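Local coordinates for protein TAF6 (Antonospora locustae, PDB 4ATG) that probably acts as a subunit of the transcription factor TFIID, its C-terminal HEAT repeat domain being involved in Taf6-Taf9 complex formation, at residues V102-R107 and S146-Y151; P90-C95 and K108-I113; E30-E35 and F71-N76. All blocks are in the same frame, centred on the assembly; numbering follows the deposited sequence.

Interaction 1 of 3, residues V102-R107 and S146-Y151; sequences VDDDVR and SEDSQY
The guanidinium of Arg-107 lies over the backbone of the first turn of helix 147-160. Asp-148 O sits 3.3 Å above the guanidinium plane of Arg-107, displaced toward its rim. Because the oxygen is over the face, this contact uses none of the planar N-H groups. At the far end of the group, Arg-107 NH2 reaches Asp-148 CB at 3.6 Å, while Arg-107 NH1 passes 3.9 Å from Ser-149 CA. The chain is stretched from CG to NE (chi2 -180°, chi3 -175°), which carries the guanidinium across to helix 147-160. Beside it, the carboxylate of Asp-104 meets the Tyr-151 ring obliquely, its CG 4.1 Å from Tyr-151 CE2 and the two planes 30° apart.

In the next shell, the N-H groups of Arg-107 donate to the carbonyls of Val-96, Gly-98 and Ile-101, so that its flat group fastens the C-terminal end of helix 85-97 and the loop after it. Ser-149 OG also bonds to Ile-97 O. Both helix starts are capped: Asp-103 OD1 accepts from Asp-105 N at 3.1 Å, and Ser-146 OG from Ser-149 N at 3.2 Å.

Asp-104 OD1 and Asp-148 OD1 come within 4.3 Å of each other, a pairing of like charges that Lys-184, outside both segments, probably makes tolerable. Lys-184 NZ forms salt bridges to both carboxylates, and the lysine also makes a cation-pi contact with Tyr-151. The chemistry thus implies a division of labour: the buried Arg-107 gives its N-H groups to backbone carbonyls, while a single lysine of helix 183-194 probably offsets the negative charge of the two aspartates.

Interaction 2 of 3, residues P90-C95 and K108-I113; sequences PSLLTC and KMSADI
Leu-92 lays its isopropyl end across Ile-113 at about a right angle, with Leu-92 CD1 3.7 Å from Ile-113 CG2. Its other methyl, CD2, is 4.1 Å from Ile-113 CB, so both branches bear on the isoleucine. Ile-113 offers CG2 because that branch is turned anti to the backbone N, while CG1 lies beside the backbone N. Cutting Leu-92 back to an alanine removes CG and both methyls, and is likely to open a gap against Ile-113 and leave that side chain freer to shift.

One turn before Ile-113, Ser-110 faces Leu-92 too, and here the backbones come closest, Leu-92 CA and Ser-110 CA being 5.5 Å apart. Ser-110 OG, turned anti to the backbone N, is brought up to Leu-92 O and donates to it from a position tilted off the carbonyl plane. The 2.5 Å between Ser-110 OG and Leu-92 O is very short and belongs to one of two modelled conformers, so the exact geometry is doubtful. Cys-95 borders the same spot, its CB 3.6 Å from Ser-110 CB.

The segment axes approach to 8.3 Å at 150°, making helices 85-97 and 104-121 an antiparallel pair of consecutive helices, the kind of hairpin from which HEAT-repeat domains are built. Helix 60-75 closes one flank, where Tyr-70 touches Leu-92 and Ile-67 touches Ile-113. Helix 42-55 packs on Cys-95 through Ile-53, and helix 147-160 meets Ala-111 through Cys-156.

Interaction 3 of 3, residues E30-E35 and F71-N76; sequences ECLEKE and FSLIKN
Direct hydrogen bonding across the two helix ends comes from one amide. Asn-76 ND2 donates to Leu-32 O at 2.8 Å and to Glu-35 O at 3.0 Å, with N-H...O angles of 154° and 164°. Asn-76 CG is anti to its own backbone N, which swings the amide toward the end of helix 25-34. Glu-35 O lies in the amide plane of Asn-76, whereas the amide nitrogen stands above the carbonyl plane of Leu-32. Asn-76 OD1 accepts from His-78 N, so both ends of the amide are engaged and its rotation is fixed.

Water supplies a second set of links. Glu-33 runs extended beyond CG, and each carboxylate oxygen accepts from its own water: the first water also donates to Ser-72 OG, 2.7 Å away, and the second to Lys-75 O at 3.1 Å. Ser-72 OG is held as well by Ile-29 O.

C-H...O contacts bring the two backbones together directly, with Glu-33 CA 3.4 Å from Ser-72 O and Asn-76 CA 3.3 Å from Glu-33 O.

Apolar packing is on the side facing helix 42-55. Leu-32 and Leu-73 run side by side, Leu-32 CB being 4.0 Å from Leu-73 CD2, and Phe-45 of that helix touches both.

The short axes approach to 7.3 Å and diverge by just 18°, so helices 25-34 and 60-75 end together, pointing the same way. Near-parallel helices packed in one layer, with helix 42-55 behind them, are characteristic of a HEAT-repeat solenoid.

Interactions 1 and 2 share helix 104-121: its first turn enters interaction 1 and the turns after it enter interaction 2. Their centres are about 11 Å apart, and they touch where Arg-107 CG lies 3.6 Å from Cys-95 O. Interaction 3, centred about 17 Å from interaction 2, joins it through Ile-113 CD1, 3.6 Å from Phe-71 CG. Interactions 1 and 3 do not touch: their centres are about 27 Å apart, on opposite sides of the chain's centre, so interaction 2 bridges the row. A bound cyclohexylaminoethanesulfonate, probably from the crystallisation liquor, lies about 3 Å from the side chain of Leu-93 in interaction 2.

Interaction 1 of 3, residues V102-R107 and S146-Y151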
loop_
_atom_site.group_PDB
_atom_site.type_symbol
_atom_site.label_atom_id
_atom_site.label_comp_id
_atom_site.label_asym_id
_atom_site.label_seq_id
_atom_site.Cartn_x
_atom_site.Cartn_y
_atom_site.Cartn_z
ATOM N N VAL A 102 11.257 5.919 6.831
ATOM C CA VAL A 102 12.158 7.032 6.534
ATOM C C VAL A 102 12.348 7.302 5.041
ATOM O O VAL A 102 12.788 8.391 4.679
ATOM C CB VAL A 102 13.503 6.994 7.322
ATOM C CG1 VAL A 102 13.276 7.180 8.821
ATOM C CG2 VAL A 102 14.290 5.715 7.049
ATOM N N ASP A 103 11.979 6.333 4.177
ATOM C CA ASP A 103 12.163 6.450 2.740
ATOM C C ASP A 103 10.887 6.912 2.020
ATOM O O ASP A 103 9.888 6.203 2.048
ATOM C CB ASP A 103 12.644 5.092 2.183
ATOM C CG ASP A 103 13.355 5.147 0.843
ATOM O OD1 ASP A 103 13.140 6.119 0.095
ATOM O OD2 ASP A 103 14.100 4.198 0.529
ATOM N N ASP A 104 10.942 8.072 1.327
ATOM C CA ASP A 104 9.803 8.605 0.555
ATOM C C ASP A 104 9.417 7.685 -0.597
ATOM O O ASP A 104 8.252 7.655 -0.980
ATOM C CB ASP A 104 10.115 10.004 -0.006
ATOM C CG ASP A 104 10.036 11.126 1.007
ATOM O OD1 ASP A 104 9.481 10.900 2.113
ATOM O OD2 ASP A 104 10.477 12.238 0.684
ATOM N N ASP A 105 10.400 6.978 -1.179
ATOM C CA ASP A 105 10.171 6.048 -2.290
ATOM C C ASP A 105 9.258 4.885 -1.877
ATOM O O ASP A 105 8.499 4.380 -2.707
ATOM C CB ASP A 105 11.505 5.502 -2.820
ATOM C CG ASP A 105 12.299 6.501 -3.637
ATOM O OD1 ASP A 105 11.714 7.531 -4.054
ATOM O OD2 ASP A 105 13.494 6.238 -3.895
ATOM N N VAL A 106 9.331 4.465 -0.612
ATOM C CA VAL A 106 8.463 3.391 -0.094
ATOM C C VAL A 106 7.021 3.894 -0.081
ATOM O O VAL A 106 6.117 3.205 -0.536
ATOM C CB VAL A 106 8.903 2.902 1.315
ATOM C CG1 VAL A 106 7.847 1.982 1.946
ATOM C CG2 VAL A 106 10.258 2.209 1.247
ATOM N N ARG A 107 6.822 5.098 0.440
ATOM C CA ARG A 107 5.499 5.704 0.550
ATOM C C ARG A 107 4.861 5.855 -0.823
ATOM O O ARG A 107 3.696 5.511 -0.996
ATOM C CB ARG A 107 5.591 7.070 1.221
ATOM C CG ARG A 107 6.149 7.011 2.637
ATOM C CD ARG A 107 6.213 8.404 3.245
ATOM N NE ARG A 107 6.855 8.383 4.560
ATOM C CZ ARG A 107 6.248 8.057 5.697
ATOM N NH1 ARG A 107 4.963 7.736 5.705
ATOM N NH2 ARG A 107 6.925 8.043 6.832
ATOM N N SER A 146 3.199 13.404 11.515
ATOM C CA SER A 146 4.496 13.926 11.081
ATOM C C SER A 146 4.420 14.454 9.651
ATOM O O SER A 146 3.482 14.121 8.908
ATOM C CB SER A 146 5.573 12.842 11.162
ATOM O OG SER A 146 5.491 11.919 10.081
ATOM N N GLU A 147 5.429 15.259 9.261
ATOM C CA GLU A 147 5.554 15.810 7.913
ATOM C C GLU A 147 5.569 14.694 6.856
ATOM O O GLU A 147 4.904 14.820 5.828
ATOM C CB GLU A 147 6.844 16.631 7.822
ATOM C CG GLU A 147 7.072 17.285 6.469
ATOM C CD GLU A 147 8.226 18.260 6.463
ATOM O OE1 GLU A 147 9.367 17.839 6.763
ATOM O OE2 GLU A 147 7.992 19.445 6.136
ATOM N N ASP A 148 6.343 13.615 7.103
ATOM C CA ASP A 148 6.473 12.502 6.163
ATOM C C ASP A 148 5.169 11.719 6.012
ATOM O O ASP A 148 4.838 11.309 4.892
ATOM C CB ASP A 148 7.648 11.586 6.562
ATOM C CG ASP A 148 9.032 12.175 6.326
ATOM O OD1 ASP A 148 9.124 13.278 5.721
ATOM O OD2 ASP A 148 10.025 11.519 6.707
ATOM N N SER A 149 4.405 11.559 7.123
ATOM C CA SER A 149 3.107 10.865 7.087
ATOM C C SER A 149 2.095 11.656 6.260
ATOM O O SER A 149 1.420 11.085 5.406
ATOM C CB SER A 149 2.565 10.645 8.498
ATOM O OG SER A 149 3.275 9.602 9.139
ATOM N N GLN A 150 1.998 12.979 6.507
ATOM C CA GLN A 150 1.084 13.867 5.793
ATOM C C GLN A 150 1.445 13.937 4.313
ATOM O O GLN A 150 0.550 14.016 3.475
ATOM C CB GLN A 150 1.133 15.278 6.396
ATOM C CG GLN A 150 0.557 15.358 7.822
ATOM C CD GLN A 150 0.819 16.715 8.427
ATOM O OE1 GLN A 150 1.584 17.526 7.897
ATOM N NE2 GLN A 150 0.191 16.994 9.559
ATOM N N TYR A 151 2.754 13.899 4.000
ATOM C CA TYR A 151 3.268 13.921 2.624
ATOM C C TYR A 151 2.834 12.653 1.890
ATOM O O TYR A 151 2.405 12.729 0.739
ATOM C CB TYR A 151 4.798 14.050 2.614
ATOM C CG TYR A 151 5.407 13.951 1.239
ATOM C CD1 TYR A 151 5.438 15.053 0.387
ATOM C CD2 TYR A 151 5.963 12.759 0.785
ATOM C CE1 TYR A 151 5.989 14.965 -0.890
ATOM C CE2 TYR A 151 6.496 12.654 -0.498
ATOM C CZ TYR A 151 6.517 13.765 -1.326
ATOM O OH TYR A 151 7.082 13.693 -2.573
#

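Interaction 2 of 3, residues P90-C95 and K108-I113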
loop_
_atom_site.group_PDB
_atom_site.type_symbol
_atom_site.label_atom_id
_atom_site.label_comp_id
_atom_site.label_asym_id
_atom_site.label_seq_id
_atom_site.Cartn_x
_atom_site.Cartn_y
_atom_site.Cartn_z
ATOM N N PRO A 90 -5.288 -1.828 3.899
ATOM C CA PRO A 90 -4.748 -1.170 5.103
ATOM C C PRO A 90 -3.247 -1.410 5.300
ATOM O O PRO A 90 -2.568 -0.512 5.770
ATOM C CB PRO A 90 -5.615 -1.705 6.250
ATOM C CG PRO A 90 -6.198 -2.939 5.761
ATOM C CD PRO A 90 -6.328 -2.816 4.264
ATOM N N SER A 91 -2.716 -2.555 4.833
ATOM C CA SER A 91 -1.282 -2.859 4.931
ATOM C C SER A 91 -0.495 -1.929 3.975
ATOM O O SER A 91 0.517 -1.358 4.360
ATOM C CB SER A 91 -1.025 -4.315 4.582
ATOM O OG SER A 91 0.339 -4.615 4.790
ATOM N N LEU A 92 -0.985 -1.755 2.745
ATOM C CA LEU A 92 -0.390 -0.794 1.826
ATOM C C LEU A 92 -0.504 0.618 2.384
ATOM O O LEU A 92 0.452 1.375 2.288
ATOM C CB LEU A 92 -1.090 -0.847 0.490
ATOM C CG LEU A 92 -0.773 -2.037 -0.416
ATOM C CD1 LEU A 92 -1.793 -2.047 -1.595
ATOM C CD2 LEU A 92 0.676 -1.967 -0.915
ATOM N N LEU A 93 -1.649 0.976 2.968
ATOM C CA LEU A 93 -1.809 2.316 3.551
ATOM C C LEU A 93 -0.860 2.576 4.710
ATOM O O LEU A 93 -0.403 3.711 4.864
ATOM C CB LEU A 93 -3.264 2.594 3.946
ATOM C CG LEU A 93 -4.236 2.750 2.773
ATOM C CD1 LEU A 93 -5.645 2.734 3.268
ATOM C CD2 LEU A 93 -3.984 4.059 1.996
ATOM N N THR A 94 -0.499 1.521 5.489
ATOM C CA THR A 94 0.500 1.647 6.575
ATOM C C THR A 94 1.854 2.077 5.956
ATOM O O THR A 94 2.566 2.882 6.545
ATOM C CB THR A 94 0.618 0.329 7.322
ATOM O OG1 THR A 94 -0.629 0.071 7.975
ATOM C CG2 THR A 94 1.749 0.322 8.347
ATOM N N CYS A 95 2.193 1.551 4.769
ATOM C CA CYS A 95 3.443 1.939 4.084
ATOM C C CYS A 95 3.390 3.353 3.552
ATOM O O CYS A 95 4.438 3.982 3.409
ATOM C CB CYS A 95 3.794 0.952 2.980
ATOM S SG CYS A 95 4.164 -0.704 3.584
ATOM N N LYS A 108 5.623 6.361 -1.784
ATOM C CA LYS A 108 5.133 6.565 -3.143
ATOM C C LYS A 108 4.847 5.243 -3.835
ATOM O O LYS A 108 3.835 5.144 -4.544
ATOM C CB LYS A 108 6.139 7.369 -3.963
ATOM C CG LYS A 108 6.251 8.816 -3.503
ATOM C CD LYS A 108 7.349 9.502 -4.292
ATOM C CE LYS A 108 7.365 10.966 -4.009
ATOM N NZ LYS A 108 8.646 11.580 -4.448
ATOM N N MET A 109 5.740 4.235 -3.661
ATOM C CA MET A 109 5.573 2.921 -4.297
ATOM C C MET A 109 4.283 2.271 -3.805
ATOM O O MET A 109 3.512 1.757 -4.607
ATOM C CB MET A 109 6.761 2.006 -3.978
ATOM C CG MET A 109 6.649 0.659 -4.632
ATOM S SD MET A 109 7.904 -0.465 -3.999
ATOM C CE MET A 109 7.581 -1.886 -4.975
ATOM N N SER A 110 4.061 2.299 -2.477
ATOM C CA SER A 110 2.835 1.730 -1.900
ATOM C C SER A 110 1.619 2.510 -2.388
ATOM O O SER A 110 0.610 1.902 -2.710
ATOM C CB SER A 110 2.874 1.747 -0.381
ATOM O OG SER A 110 1.680 1.150 0.107
ATOM N N ALA A 111 1.726 3.874 -2.468
ATOM C CA ALA A 111 0.626 4.739 -2.930
ATOM C C ALA A 111 0.217 4.373 -4.366
ATOM O O ALA A 111 -0.975 4.394 -4.686
ATOM C CB ALA A 111 1.041 6.213 -2.866
ATOM N N ASP A 112 1.202 3.997 -5.218
ATOM C CA ASP A 112 0.963 3.569 -6.593
ATOM C C ASP A 112 0.099 2.307 -6.636
ATOM O O ASP A 112 -0.760 2.169 -7.519
ATOM C CB ASP A 112 2.281 3.316 -7.301
ATOM C CG ASP A 112 3.109 4.575 -7.514
ATOM O OD1 ASP A 112 2.519 5.687 -7.510
ATOM O OD2 ASP A 112 4.340 4.448 -7.699
ATOM N N ILE A 113 0.316 1.390 -5.677
ATOM C CA ILE A 113 -0.479 0.148 -5.622
ATOM C C ILE A 113 -1.854 0.448 -5.096
ATOM O O ILE A 113 -2.836 -0.103 -5.612
ATOM C CB ILE A 113 0.252 -1.013 -4.872
ATOM C CG1 ILE A 113 1.709 -1.188 -5.441
ATOM C CG2 ILE A 113 -0.558 -2.350 -5.020
ATOM C CD1 ILE A 113 1.826 -1.403 -6.964
#

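Interaction 3 of 3, residues E30-E35 and F71-N76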
loop_
_atom_site.group_PDB
_atom_site.type_symbol
_atom_site.label_atom_id
_atom_site.label_comp_id
_atom_site.label_asym_id
_atom_site.label_seq_id
_atom_site.Cartn_x
_atom_site.Cartn_y
_atom_site.Cartn_z
ATOM N N GLU A 30 8.274 -12.811 -8.924
ATOM C CA GLU A 30 7.791 -13.430 -10.179
ATOM C C GLU A 30 6.878 -14.624 -9.876
ATOM O O GLU A 30 5.833 -14.763 -10.523
ATOM C CB GLU A 30 8.959 -13.884 -11.083
ATOM C CG GLU A 30 8.516 -14.517 -12.404
ATOM C CD GLU A 30 7.956 -13.618 -13.497
ATOM O OE1 GLU A 30 7.691 -12.422 -13.230
ATOM O OE2 GLU A 30 7.767 -14.124 -14.628
ATOM N N CYS A 31 7.293 -15.531 -8.944
ATOM C CA CYS A 31 6.484 -16.712 -8.593
ATOM C C CYS A 31 5.075 -16.335 -8.185
ATOM O O CYS A 31 4.147 -17.031 -8.571
ATOM C CB CYS A 31 7.142 -17.547 -7.497
ATOM S SG CYS A 31 8.641 -18.409 -8.031
ATOM N N LEU A 32 4.920 -15.304 -7.339
ATOM C CA LEU A 32 3.589 -14.927 -6.845
ATOM C C LEU A 32 2.707 -14.275 -7.905
ATOM O O LEU A 32 1.494 -14.255 -7.740
ATOM C CB LEU A 32 3.645 -14.107 -5.545
ATOM C CG LEU A 32 4.212 -14.827 -4.291
ATOM C CD1 LEU A 32 3.741 -14.145 -3.030
ATOM C CD2 LEU A 32 3.881 -16.306 -4.277
ATOM N N GLU A 33 3.298 -13.804 -9.001
ATOM C CA GLU A 33 2.515 -13.266 -10.115
ATOM C C GLU A 33 2.176 -14.362 -11.122
ATOM O O GLU A 33 1.159 -14.267 -11.799
ATOM C CB GLU A 33 3.301 -12.189 -10.874
ATOM C CG GLU A 33 2.362 -11.420 -11.792
ATOM C CD GLU A 33 2.959 -10.428 -12.758
ATOM O OE1 GLU A 33 4.033 -9.873 -12.452
ATOM O OE2 GLU A 33 2.320 -10.172 -13.805
ATOM N N LYS A 34 3.043 -15.381 -11.266
ATOM C CA LYS A 34 2.848 -16.339 -12.357
ATOM C C LYS A 34 2.342 -17.721 -11.997
ATOM O O LYS A 34 1.756 -18.390 -12.855
ATOM C CB LYS A 34 4.142 -16.459 -13.205
ATOM C CG LYS A 34 4.593 -15.152 -13.877
ATOM C CD LYS A 34 3.629 -14.696 -14.963
ATOM C CE LYS A 34 4.015 -13.365 -15.548
ATOM N NZ LYS A 34 3.117 -13.007 -16.675
ATOM N N GLU A 35 2.640 -18.194 -10.799
ATOM C CA GLU A 35 2.311 -19.578 -10.423
ATOM C C GLU A 35 0.847 -19.856 -10.235
ATOM O O GLU A 35 0.135 -19.038 -9.637
ATOM C CB GLU A 35 3.106 -19.993 -9.163
ATOM C CG GLU A 35 3.269 -21.486 -8.946
ATOM C CD GLU A 35 4.072 -22.259 -9.986
ATOM O OE1 GLU A 35 5.201 -21.841 -10.314
ATOM O OE2 GLU A 35 3.586 -23.315 -10.438
ATOM N N PHE A 71 1.411 -6.706 -5.129
ATOM C CA PHE A 71 1.053 -6.404 -6.517
ATOM C C PHE A 71 1.093 -7.663 -7.367
ATOM O O PHE A 71 0.270 -7.824 -8.264
ATOM C CB PHE A 71 1.994 -5.304 -7.082
ATOM C CG PHE A 71 1.524 -4.733 -8.410
ATOM C CD1 PHE A 71 0.204 -4.321 -8.583
ATOM C CD2 PHE A 71 2.395 -4.633 -9.489
ATOM C CE1 PHE A 71 -0.234 -3.799 -9.814
ATOM C CE2 PHE A 71 1.958 -4.114 -10.717
ATOM C CZ PHE A 71 0.649 -3.707 -10.869
ATOM N N SER A 72 2.053 -8.572 -7.099
ATOM C CA SER A 72 2.134 -9.824 -7.865
ATOM C C SER A 72 0.857 -10.629 -7.638
ATOM O O SER A 72 0.287 -11.137 -8.591
ATOM C CB SER A 72 3.330 -10.670 -7.424
ATOM O OG SER A 72 4.562 -10.181 -7.932
ATOM N N LEU A 73 0.420 -10.757 -6.380
ATOM C CA LEU A 73 -0.797 -11.549 -6.083
ATOM C C LEU A 73 -2.034 -10.875 -6.707
ATOM O O LEU A 73 -2.887 -11.554 -7.300
ATOM C CB LEU A 73 -0.966 -11.667 -4.562
ATOM C CG LEU A 73 0.028 -12.579 -3.819
ATOM C CD1 LEU A 73 -0.231 -12.496 -2.292
ATOM C CD2 LEU A 73 -0.116 -14.021 -4.263
ATOM N N ILE A 74 -2.079 -9.532 -6.657
ATOM C CA ILE A 74 -3.196 -8.776 -7.277
ATOM C C ILE A 74 -3.242 -9.048 -8.792
ATOM O O ILE A 74 -4.330 -9.204 -9.357
ATOM C CB ILE A 74 -3.068 -7.253 -6.954
ATOM C CG1 ILE A 74 -3.336 -6.975 -5.465
ATOM C CG2 ILE A 74 -4.032 -6.387 -7.839
ATOM C CD1 ILE A 74 -2.825 -5.615 -5.020
ATOM N N LYS A 75 -2.070 -9.112 -9.449
ATOM C CA LYS A 75 -1.964 -9.347 -10.909
ATOM C C LYS A 75 -2.021 -10.801 -11.384
ATOM O O LYS A 75 -2.165 -11.049 -12.585
ATOM C CB LYS A 75 -0.687 -8.702 -11.479
ATOM C CG LYS A 75 -0.658 -7.162 -11.417
ATOM C CD LYS A 75 -1.677 -6.484 -12.337
ATOM C CE LYS A 75 -1.200 -6.272 -13.759
ATOM N NZ LYS A 75 -2.142 -5.410 -14.533
ATOM N N ASN A 76 -1.854 -11.749 -10.475
ATOM C CA ASN A 76 -1.828 -13.175 -10.825
ATOM C C ASN A 76 -3.151 -13.643 -11.396
ATOM O O ASN A 76 -4.171 -13.630 -10.716
ATOM C CB ASN A 76 -1.345 -14.023 -9.618
ATOM C CG ASN A 76 -1.027 -15.462 -9.930
ATOM O OD1 ASN A 76 -1.584 -16.058 -10.852
ATOM N ND2 ASN A 76 -0.095 -16.054 -9.177
HETATM O O HOH W 1 5.198 -8.909 -10.205
HETATM O O HOH W 2 0.078 -11.585 -14.714
#